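SAM-dependent methyltransferase (Exiguobacterium sibiricum 255-15, PDB 3D2L) is probably an S-adenosylmethionine-dependent methyltransferase that transfers a methyl group to a substrate not yet identified. Local coordinates at residues 6-11 against 64-69; 160-165 against 179-184; 175-180 against 193-198. One frame throughout, in Å; residues are numbered along the deposited sequence.

Interaction 1 of 3, residues 6-11 against 64-69; sequences QFAYVY and EEMLEI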
loop_
_atom_site.group_PDB
_atom_site.type_symbol
_atom_site.label_atom_id
_atom_site.label_comp_id
_atom_site.label_asym_id
_atom_site.label_seq_id
_atom_site.Cartn_x
_atom_site.Cartn_y
_atom_site.Cartn_z
ATOM N N GLN A 6 -16.122 -7.307 -13.264
ATOM C CA GLN A 6 -15.335 -6.568 -12.222
ATOM C C GLN A 6 -13.837 -6.480 -12.554
ATOM O O GLN A 6 -13.021 -7.295 -12.082
ATOM C CB GLN A 6 -15.555 -7.194 -10.842
ATOM C CG GLN A 6 -16.971 -6.970 -10.300
ATOM C CD GLN A 6 -17.235 -7.709 -8.998
ATOM O OE1 GLN A 6 -16.914 -8.905 -8.871
ATOM N NE2 GLN A 6 -17.836 -7.007 -8.024
ATOM N N PHE A 7 -13.501 -5.464 -13.358
ATOM C CA PHE A 7 -12.130 -5.183 -13.784
ATOM C C PHE A 7 -11.100 -5.352 -12.661
ATOM O O PHE A 7 -9.998 -5.830 -12.919
ATOM C CB PHE A 7 -12.038 -3.755 -14.368
ATOM C CG PHE A 7 -10.620 -3.296 -14.648
ATOM C CD1 PHE A 7 -9.971 -3.662 -15.823
ATOM C CD2 PHE A 7 -9.938 -2.499 -13.740
ATOM C CE1 PHE A 7 -8.657 -3.251 -16.080
ATOM C CE2 PHE A 7 -8.629 -2.081 -13.997
ATOM C CZ PHE A 7 -7.993 -2.456 -15.173
ATOM N N ALA A 8 -11.464 -4.966 -11.432
ATOM C CA ALA A 8 -10.544 -5.020 -10.295
ATOM C C ALA A 8 -9.839 -6.377 -10.080
ATOM O O ALA A 8 -8.721 -6.393 -9.548
ATOM C CB ALA A 8 -11.233 -4.554 -9.012
ATOM N N TYR A 9 -10.445 -7.492 -10.497
ATOM C CA TYR A 9 -9.754 -8.811 -10.387
ATOM C C TYR A 9 -8.425 -8.948 -11.166
ATOM O O TYR A 9 -7.572 -9.791 -10.822
ATOM C CB TYR A 9 -10.689 -9.986 -10.699
ATOM C CG TYR A 9 -11.608 -10.251 -9.525
ATOM C CD1 TYR A 9 -11.093 -10.760 -8.310
ATOM C CD2 TYR A 9 -12.975 -9.972 -9.598
ATOM C CE1 TYR A 9 -11.923 -10.992 -7.204
ATOM C CE2 TYR A 9 -13.814 -10.211 -8.501
ATOM C CZ TYR A 9 -13.282 -10.712 -7.307
ATOM O OH TYR A 9 -14.116 -10.927 -6.225
ATOM N N VAL A 10 -8.234 -8.120 -12.187
ATOM C CA VAL A 10 -6.987 -8.152 -12.932
ATOM C C VAL A 10 -5.812 -7.788 -11.997
ATOM O O VAL A 10 -4.660 -8.217 -12.217
ATOM C CB VAL A 10 -7.018 -7.220 -14.179
ATOM C CG1 VAL A 10 -8.218 -7.561 -15.043
ATOM C CG2 VAL A 10 -6.992 -5.729 -13.772
ATOM N N TYR A 11 -6.098 -6.998 -10.960
ATOM C CA TYR A 11 -5.069 -6.635 -9.987
ATOM C C TYR A 11 -4.746 -7.818 -9.089
ATOM O O TYR A 11 -3.588 -8.029 -8.743
ATOM C CB TYR A 11 -5.472 -5.424 -9.152
ATOM C CG TYR A 11 -5.526 -4.156 -9.954
ATOM C CD1 TYR A 11 -4.356 -3.595 -10.486
ATOM C CD2 TYR A 11 -6.735 -3.495 -10.176
ATOM C CE1 TYR A 11 -4.397 -2.411 -11.229
ATOM C CE2 TYR A 11 -6.787 -2.312 -10.913
ATOM C CZ TYR A 11 -5.617 -1.781 -11.430
ATOM O OH TYR A 11 -5.674 -0.616 -12.142
ATOM N N GLU A 64 -13.842 2.558 -5.418
ATOM C CA GLU A 64 -15.073 1.832 -5.107
ATOM C C GLU A 64 -15.037 0.427 -5.650
ATOM O O GLU A 64 -15.475 -0.509 -4.991
ATOM C CB GLU A 64 -16.302 2.566 -5.688
ATOM C CG GLU A 64 -16.559 3.963 -5.107
ATOM C CD GLU A 64 -15.790 5.133 -5.779
ATOM O OE1 GLU A 64 -14.768 4.899 -6.509
ATOM O OE2 GLU A 64 -16.235 6.303 -5.549
ATOM N N GLU A 65 -14.472 0.291 -6.851
ATOM C CA GLU A 65 -14.395 -0.980 -7.570
ATOM C C GLU A 65 -13.504 -1.997 -6.851
ATOM O O GLU A 65 -13.825 -3.176 -6.723
ATOM C CB GLU A 65 -13.875 -0.720 -8.998
ATOM C CG GLU A 65 -14.876 0.079 -9.898
ATOM C CD GLU A 65 -14.870 1.629 -9.732
ATOM O OE1 GLU A 65 -14.066 2.230 -8.973
ATOM O OE2 GLU A 65 -15.696 2.264 -10.411
HETATM N N MSE A 66 -12.380 -1.521 -6.350
HETATM C CA MSE A 66 -11.501 -2.378 -5.613
HETATM C C MSE A 66 -12.138 -2.788 -4.285
HETATM O O MSE A 66 -12.056 -3.978 -3.886
HETATM C CB MSE A 66 -10.127 -1.704 -5.455
HETATM C CG MSE A 66 -9.440 -1.545 -6.792
HETATM SE SE MSE A 66 -7.610 -1.054 -6.576
HETATM C CE MSE A 66 -7.657 0.588 -5.807
ATOM N N LEU A 67 -12.799 -1.837 -3.606
ATOM C CA LEU A 67 -13.466 -2.123 -2.309
ATOM C C LEU A 67 -14.630 -3.079 -2.446
ATOM O O LEU A 67 -14.919 -3.840 -1.526
ATOM C CB LEU A 67 -13.859 -0.834 -1.567
ATOM C CG LEU A 67 -12.683 0.045 -1.166
ATOM C CD1 LEU A 67 -13.174 1.222 -0.278
ATOM C CD2 LEU A 67 -11.575 -0.733 -0.467
ATOM N N GLU A 68 -15.276 -3.086 -3.610
ATOM C CA GLU A 68 -16.342 -4.037 -3.889
ATOM C C GLU A 68 -15.812 -5.468 -3.904
ATOM O O GLU A 68 -16.427 -6.371 -3.354
ATOM C CB GLU A 68 -17.010 -3.721 -5.217
ATOM C CG GLU A 68 -17.918 -2.506 -5.142
ATOM C CD GLU A 68 -18.414 -2.030 -6.519
ATOM O OE1 GLU A 68 -18.367 -2.816 -7.489
ATOM O OE2 GLU A 68 -18.858 -0.862 -6.606
ATOM N N ILE A 69 -14.660 -5.664 -4.545
ATOM C CA ILE A 69 -14.012 -6.980 -4.582
ATOM C C ILE A 69 -13.538 -7.350 -3.174
ATOM O O ILE A 69 -13.747 -8.459 -2.733
ATOM C CB ILE A 69 -12.825 -6.986 -5.532
ATOM C CG1 ILE A 69 -13.248 -6.614 -6.967
ATOM C CG2 ILE A 69 -12.160 -8.343 -5.522
ATOM C CD1 ILE A 69 -14.296 -7.428 -7.535
#

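Interaction 2 of 3, residues 160-165 against 179-184; sequences SYIWFA and TFFIEG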
loop_
_atom_site.group_PDB
_atom_site.type_symbol
_atom_site.label_atom_id
_atom_site.label_comp_id
_atom_site.label_asym_id
_atom_site.label_seq_id
_atom_site.Cartn_x
_atom_site.Cartn_y
_atom_site.Cartn_z
ATOM N N SER A 160 -3.988 -10.847 -19.168
ATOM C CA SER A 160 -2.552 -10.709 -19.413
ATOM C C SER A 160 -2.289 -9.201 -19.343
ATOM O O SER A 160 -3.193 -8.411 -19.588
ATOM C CB SER A 160 -2.163 -11.263 -20.797
ATOM O OG SER A 160 -2.484 -12.653 -20.940
ATOM N N TYR A 161 -1.077 -8.810 -18.981
ATOM C CA TYR A 161 -0.698 -7.401 -18.930
ATOM C C TYR A 161 0.706 -7.172 -19.433
ATOM O O TYR A 161 1.552 -8.065 -19.435
ATOM C CB TYR A 161 -0.801 -6.817 -17.502
ATOM C CG TYR A 161 0.256 -7.321 -16.524
ATOM C CD1 TYR A 161 1.500 -6.729 -16.461
ATOM C CD2 TYR A 161 0.002 -8.411 -15.675
ATOM C CE1 TYR A 161 2.478 -7.182 -15.596
ATOM C CE2 TYR A 161 0.978 -8.873 -14.798
ATOM C CZ TYR A 161 2.215 -8.240 -14.757
ATOM O OH TYR A 161 3.223 -8.662 -13.908
ATOM N N ILE A 162 0.910 -5.944 -19.875
ATOM C CA ILE A 162 2.196 -5.432 -20.313
ATOM C C ILE A 162 2.348 -4.157 -19.463
ATOM O O ILE A 162 1.496 -3.265 -19.464
ATOM C CB ILE A 162 2.253 -5.097 -21.804
ATOM C CG1 ILE A 162 2.136 -6.386 -22.629
ATOM C CG2 ILE A 162 3.571 -4.420 -22.140
ATOM C CD1 ILE A 162 1.997 -6.193 -24.171
ATOM N N TRP A 163 3.447 -4.102 -18.744
ATOM C CA TRP A 163 3.752 -3.012 -17.835
ATOM C C TRP A 163 5.110 -2.409 -18.132
ATOM O O TRP A 163 6.123 -3.094 -18.088
ATOM C CB TRP A 163 3.682 -3.573 -16.434
ATOM C CG TRP A 163 4.237 -2.737 -15.317
ATOM C CD1 TRP A 163 4.554 -1.420 -15.333
ATOM C CD2 TRP A 163 4.364 -3.158 -13.954
ATOM N NE1 TRP A 163 4.977 -1.014 -14.089
ATOM C CE2 TRP A 163 4.848 -2.049 -13.216
ATOM C CE3 TRP A 163 4.148 -4.369 -13.293
ATOM C CZ2 TRP A 163 5.136 -2.114 -11.850
ATOM C CZ3 TRP A 163 4.413 -4.436 -11.931
ATOM C CH2 TRP A 163 4.907 -3.304 -11.222
ATOM N N PHE A 164 5.106 -1.128 -18.494
ATOM C CA PHE A 164 6.320 -0.372 -18.722
ATOM C C PHE A 164 6.522 0.537 -17.514
ATOM O O PHE A 164 5.609 1.258 -17.116
ATOM C CB PHE A 164 6.247 0.520 -19.953
ATOM C CG PHE A 164 5.961 -0.234 -21.231
ATOM C CD1 PHE A 164 6.760 -1.299 -21.621
ATOM C CD2 PHE A 164 4.930 0.161 -22.070
ATOM C CE1 PHE A 164 6.497 -1.996 -22.804
ATOM C CE2 PHE A 164 4.677 -0.525 -23.248
ATOM C CZ PHE A 164 5.458 -1.597 -23.607
ATOM N N ALA A 165 7.727 0.528 -16.970
ATOM C CA ALA A 165 8.059 1.321 -15.798
ATOM C C ALA A 165 9.195 2.214 -16.224
ATOM O O ALA A 165 10.267 1.731 -16.594
ATOM C CB ALA A 165 8.459 0.413 -14.666
ATOM N N THR A 179 -1.179 -2.044 -19.578
ATOM C CA THR A 179 -2.167 -2.469 -20.568
ATOM C C THR A 179 -2.615 -3.853 -20.118
ATOM O O THR A 179 -1.784 -4.714 -19.938
ATOM C CB THR A 179 -1.620 -2.521 -21.987
ATOM O OG1 THR A 179 -1.396 -1.183 -22.449
ATOM C CG2 THR A 179 -2.645 -3.186 -22.979
ATOM N N PHE A 180 -3.917 -4.030 -19.921
ATOM C CA PHE A 180 -4.508 -5.334 -19.577
ATOM C C PHE A 180 -5.295 -5.837 -20.767
ATOM O O PHE A 180 -5.973 -5.058 -21.423
ATOM C CB PHE A 180 -5.472 -5.228 -18.369
ATOM C CG PHE A 180 -4.782 -4.830 -17.086
ATOM C CD1 PHE A 180 -4.623 -3.486 -16.762
ATOM C CD2 PHE A 180 -4.214 -5.803 -16.263
ATOM C CE1 PHE A 180 -3.944 -3.100 -15.604
ATOM C CE2 PHE A 180 -3.540 -5.428 -15.089
ATOM C CZ PHE A 180 -3.397 -4.076 -14.775
ATOM N N PHE A 181 -5.177 -7.131 -21.053
ATOM C CA PHE A 181 -5.996 -7.799 -22.047
ATOM C C PHE A 181 -6.817 -8.757 -21.229
ATOM O O PHE A 181 -6.276 -9.718 -20.669
ATOM C CB PHE A 181 -5.176 -8.525 -23.108
ATOM C CG PHE A 181 -4.462 -7.604 -24.005
ATOM C CD1 PHE A 181 -5.141 -6.952 -25.005
ATOM C CD2 PHE A 181 -3.111 -7.341 -23.810
ATOM C CE1 PHE A 181 -4.482 -6.062 -25.830
ATOM C CE2 PHE A 181 -2.439 -6.461 -24.625
ATOM C CZ PHE A 181 -3.124 -5.817 -25.633
ATOM N N ILE A 182 -8.110 -8.461 -21.118
ATOM C CA ILE A 182 -9.028 -9.244 -20.318
ATOM C C ILE A 182 -9.876 -10.104 -21.232
ATOM O O ILE A 182 -10.505 -9.598 -22.183
ATOM C CB ILE A 182 -9.983 -8.359 -19.457
ATOM C CG1 ILE A 182 -9.207 -7.350 -18.622
ATOM C CG2 ILE A 182 -10.861 -9.226 -18.560
ATOM C CD1 ILE A 182 -8.912 -6.078 -19.328
ATOM N N GLU A 183 -9.918 -11.397 -20.906
ATOM C CA GLU A 183 -10.665 -12.371 -21.674
ATOM C C GLU A 183 -12.143 -12.189 -21.382
ATOM O O GLU A 183 -12.511 -12.065 -20.224
ATOM C CB GLU A 183 -10.266 -13.788 -21.261
ATOM C CG GLU A 183 -10.776 -14.870 -22.224
ATOM C CD GLU A 183 -10.426 -16.269 -21.747
ATOM O OE1 GLU A 183 -10.115 -16.432 -20.545
ATOM O OE2 GLU A 183 -10.444 -17.198 -22.576
ATOM N N GLY A 184 -12.972 -12.191 -22.419
ATOM C CA GLY A 184 -14.410 -12.076 -22.263
ATOM C C GLY A 184 -15.054 -13.446 -22.313
ATOM O O GLY A 184 -14.385 -14.459 -22.564
HETATM O O HOH W 1 1.714 -1.062 -21.300
#

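Interaction 3 of 3, residues 175-180 against 193-198; sequences VHELTF and DETHHQ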
loop_
_atom_site.group_PDB
_atom_site.type_symbol
_atom_site.label_atom_id
_atom_site.label_comp_id
_atom_site.label_asym_id
_atom_site.label_seq_id
_atom_site.Cartn_x
_atom_site.Cartn_y
_atom_site.Cartn_z
ATOM N N VAL A 175 6.494 6.407 -13.826
ATOM C CA VAL A 175 5.225 6.362 -14.544
ATOM C C VAL A 175 5.065 4.898 -14.942
ATOM O O VAL A 175 5.917 4.344 -15.629
ATOM C CB VAL A 175 5.232 7.248 -15.836
ATOM C CG1 VAL A 175 3.907 7.144 -16.562
ATOM C CG2 VAL A 175 5.530 8.690 -15.503
ATOM N N HIS A 176 4.021 4.246 -14.437
ATOM C CA HIS A 176 3.726 2.855 -14.792
ATOM C C HIS A 176 2.650 2.852 -15.851
ATOM O O HIS A 176 1.507 3.225 -15.558
ATOM C CB HIS A 176 3.164 2.082 -13.587
ATOM C CG HIS A 176 4.074 2.074 -12.408
ATOM N ND1 HIS A 176 5.334 1.520 -12.443
ATOM C CD2 HIS A 176 3.897 2.540 -11.146
ATOM C CE1 HIS A 176 5.899 1.657 -11.253
ATOM N NE2 HIS A 176 5.035 2.247 -10.443
ATOM N N GLU A 177 3.000 2.451 -17.075
ATOM C CA GLU A 177 2.024 2.363 -18.168
ATOM C C GLU A 177 1.596 0.929 -18.259
ATOM O O GLU A 177 2.371 0.071 -18.646
ATOM C CB GLU A 177 2.610 2.843 -19.483
ATOM C CG GLU A 177 2.960 4.317 -19.459
ATOM C CD GLU A 177 1.772 5.239 -19.599
ATOM O OE1 GLU A 177 0.616 4.798 -19.378
ATOM O OE2 GLU A 177 2.002 6.422 -19.964
ATOM N N LEU A 178 0.349 0.683 -17.867
ATOM C CA LEU A 178 -0.220 -0.646 -17.865
ATOM C C LEU A 178 -1.215 -0.847 -18.992
ATOM O O LEU A 178 -1.991 0.056 -19.318
ATOM C CB LEU A 178 -0.948 -0.913 -16.555
ATOM C CG LEU A 178 -0.201 -1.483 -15.358
ATOM C CD1 LEU A 178 0.184 -2.959 -15.627
ATOM C CD2 LEU A 178 0.988 -0.639 -15.061
ATOM N N THR A 179 -1.179 -2.044 -19.578
ATOM C CA THR A 179 -2.167 -2.469 -20.568
ATOM C C THR A 179 -2.615 -3.853 -20.118
ATOM O O THR A 179 -1.784 -4.714 -19.938
ATOM C CB THR A 179 -1.620 -2.521 -21.987
ATOM O OG1 THR A 179 -1.396 -1.183 -22.449
ATOM C CG2 THR A 179 -2.645 -3.186 -22.979
ATOM N N PHE A 180 -3.917 -4.030 -19.921
ATOM C CA PHE A 180 -4.508 -5.334 -19.577
ATOM C C PHE A 180 -5.295 -5.837 -20.767
ATOM O O PHE A 180 -5.973 -5.058 -21.423
ATOM C CB PHE A 180 -5.472 -5.228 -18.369
ATOM C CG PHE A 180 -4.782 -4.830 -17.086
ATOM C CD1 PHE A 180 -4.623 -3.486 -16.762
ATOM C CD2 PHE A 180 -4.214 -5.803 -16.263
ATOM C CE1 PHE A 180 -3.944 -3.100 -15.604
ATOM C CE2 PHE A 180 -3.540 -5.428 -15.089
ATOM C CZ PHE A 180 -3.397 -4.076 -14.775
ATOM N N ASP A 193 -6.144 0.234 -20.818
ATOM C CA ASP A 193 -4.869 0.911 -20.583
ATOM C C ASP A 193 -5.010 1.842 -19.380
ATOM O O ASP A 193 -5.991 2.587 -19.290
ATOM C CB ASP A 193 -4.495 1.778 -21.796
ATOM C CG ASP A 193 -4.236 0.961 -23.060
ATOM O OD1 ASP A 193 -3.593 -0.095 -22.983
ATOM O OD2 ASP A 193 -4.661 1.399 -24.137
ATOM N N GLU A 194 -4.045 1.799 -18.471
ATOM C CA GLU A 194 -4.007 2.655 -17.277
ATOM C C GLU A 194 -2.617 3.235 -17.048
ATOM O O GLU A 194 -1.621 2.609 -17.397
ATOM C CB GLU A 194 -4.328 1.841 -16.031
ATOM C CG GLU A 194 -5.734 1.457 -15.905
ATOM C CD GLU A 194 -6.008 0.761 -14.590
ATOM O OE1 GLU A 194 -5.041 0.198 -14.004
ATOM O OE2 GLU A 194 -7.190 0.774 -14.155
ATOM N N THR A 195 -2.560 4.423 -16.442
ATOM C CA THR A 195 -1.297 5.043 -16.110
ATOM C C THR A 195 -1.327 5.335 -14.610
ATOM O O THR A 195 -2.261 5.920 -14.106
ATOM C CB THR A 195 -1.056 6.334 -16.890
ATOM O OG1 THR A 195 -1.282 6.076 -18.278
ATOM C CG2 THR A 195 0.378 6.817 -16.700
ATOM N N HIS A 196 -0.300 4.865 -13.925
ATOM C CA HIS A 196 -0.133 5.032 -12.491
ATOM C C HIS A 196 1.157 5.772 -12.256
ATOM O O HIS A 196 2.132 5.571 -12.967
ATOM C CB HIS A 196 -0.143 3.677 -11.804
ATOM C CG HIS A 196 -1.435 2.930 -11.997
ATOM N ND1 HIS A 196 -2.566 3.195 -11.254
ATOM C CD2 HIS A 196 -1.787 1.970 -12.881
ATOM C CE1 HIS A 196 -3.554 2.419 -11.660
ATOM N NE2 HIS A 196 -3.106 1.658 -12.639
ATOM N N HIS A 197 1.137 6.621 -11.234
ATOM C CA HIS A 197 2.267 7.456 -10.892
ATOM C C HIS A 197 2.713 7.152 -9.484
ATOM O O HIS A 197 1.900 7.116 -8.568
ATOM C CB HIS A 197 1.862 8.929 -10.991
ATOM C CG HIS A 197 1.457 9.327 -12.372
ATOM N ND1 HIS A 197 2.375 9.677 -13.337
ATOM C CD2 HIS A 197 0.243 9.348 -12.977
ATOM C CE1 HIS A 197 1.740 9.926 -14.471
ATOM N NE2 HIS A 197 0.448 9.728 -14.278
ATOM N N GLN A 198 4.015 6.972 -9.311
ATOM C CA GLN A 198 4.573 6.789 -7.979
ATOM C C GLN A 198 5.794 7.651 -7.780
ATOM O O GLN A 198 6.491 7.978 -8.734
ATOM C CB GLN A 198 4.895 5.343 -7.703
ATOM C CG GLN A 198 3.695 4.514 -7.350
ATOM C CD GLN A 198 4.101 3.128 -6.922
ATOM O OE1 GLN A 198 4.973 2.496 -7.571
ATOM N NE2 GLN A 198 3.499 2.631 -5.820
#

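Interaction 1 of 3, residues 6-11 against 64-69
The N-terminal turn entering helix 9-14 lies against the first turns of helix 64-76, with Ile69 pushing into the angle formed by Gln6, Ala8 and Tyr9. Ile69 carries most of the apolar contact. Its CG1 reaches the methyl of Ala8, CB to CG1 3.5 Å. The same CG1 sits over one face of the Tyr9 ring, 4.2 Å from the ring centroid, in a CH-pi contact. With CG1 opposite the carbonyl carbon (chi1 -59°), Ile69 sends this branch to Ala8 while CG2 lies over the same tyrosine face, toward CE1 and CZ. The place of CD1 is doubtful, because the model sets it too close to the ring.

Helix 64-76 follows strand 56-61 in the Rossmann-like sheet and leads to strand 82-85, so this contact fastens the chain's first modelled residues to a crossover helix of the methyltransferase fold. Gln6 and Ile69 run past each other in opposite directions, though their closest approach depends on that uncertain methyl; Gln6 NE2 is hydrogen-bonded to Glu72, further along the helix.

Towards the start of the helix, Ala8 CB rests 4.1 Å from CG of Met66, a selenomethionine in this crystal. With chi2 extended (-168°), the Met66 chain carries SE beside Tyr11, 4.4 Å from CD2, in a Met-aromatic contact that approaches the ring obliquely. The Tyr11 hydroxyl makes a weak hydrogen bond to His196.

Interaction 2 of 3, residues 160-165 against 179-184
Four backbone hydrogen bonds join Ser160-Ile162 to Thr179-Phe181 as antiparallel strands. Ser160 and Phe181 bond both ways, and the straighter of the two runs from Phe181 N to Ser160 O at 2.8 Å, with 172° at the hydrogen. Ile162 and Thr179 form the next hydrogen-bonded pair; here Ile162 N gives to Thr179 O at 3.0 Å, and the return bond leaves Ile162 O able to take a second donor, a water 2.9 Å away. That water also gives weakly to Thr179 OG1, whose stronger partner is Asp193.

Between these pairs Tyr161 and Phe180 face each other as a non-hydrogen-bonded pair, and Tyr161 CA comes 3.1 Å from Thr179 O in a CA-H...O contact. With its CG lodged between the backbone N and the carbonyl carbon (chi1 71°), Tyr161 carries its ring away and offers mainly CB to Phe180 CD2, 3.8 Å apart. On the other face, Ile162 CD1 comes to the edge of the Phe181 ring, a loose contact.

The pairing is part of the ladder between the two arms of the hairpin 159-167/173-183. Strand 150-155 flanks Tyr161 beyond it, strand 189-199 lies past Phe180, and helix 9-14 packs on the Tyr161-Phe180 face through Val10 and Leu14.

Interaction 3 of 3, residues 175-180 against 193-198
His176 and His196 exchange backbone hydrogen bonds, as do Leu178 and Glu194, so the N-H and C=O groups these four turn inward are satisfied within the hairpin. The shortest of these backbone bonds, His176 N to His196 O, is 2.7 Å. Two side-chain bonds brace the face carrying Val175, Glu177 and Thr179. Glu177, bent at chi2 (-77°), swings its carboxylate back so that OE1 takes the Thr195 OG1 proton at 2.5 Å, on the syn side and 30° out of the carboxylate plane. Next to this bond Val175 CG1 packs on Thr195 CG2 at 3.5 Å. Thr179 OG1 likewise donates to Asp193 OD1 at 2.5 Å, but on the anti side; Arg191 NE also reaches OD1 in a salt bridge.

On the His176-Leu178 face His196 NE2 gives to Glu194 OE1, an atom less surely placed. His176 NE2 donates to Gln198 OE1, 2.9 Å away and close to the imidazole plane. A leucine in place of His176, lacking that N-H, would probably leave Gln198 OE1 to His138 and its amide less firmly fixed. With OE1 accepting from two histidines and NE2 giving to Asp105, this amide probably has little freedom to flip, and it ties the hairpin to the methyltransferase core.

How the interactions relate
Interactions 2 and 3 are neighbouring seams of one four-stranded antiparallel sheet and share strand 173-183, with Thr179 and Phe180 used in both. Interaction 2 is a surface contact, and its grip is almost wholly backbone. Interaction 3 is longer and partly buried, and adds side-chain bonds that reach the methyltransferase core. Interaction 1, also partly buried, differs from both: it pairs a turn and helix start with a Rossmann-type helix through apolar and aromatic contacts. Segment 6-11 bridges them, since Val10 and Phe7 pack on Phe180 while Tyr11 lies near Glu194 and His196. The N-terminal segment thus sits between the sheet and helix 64-76.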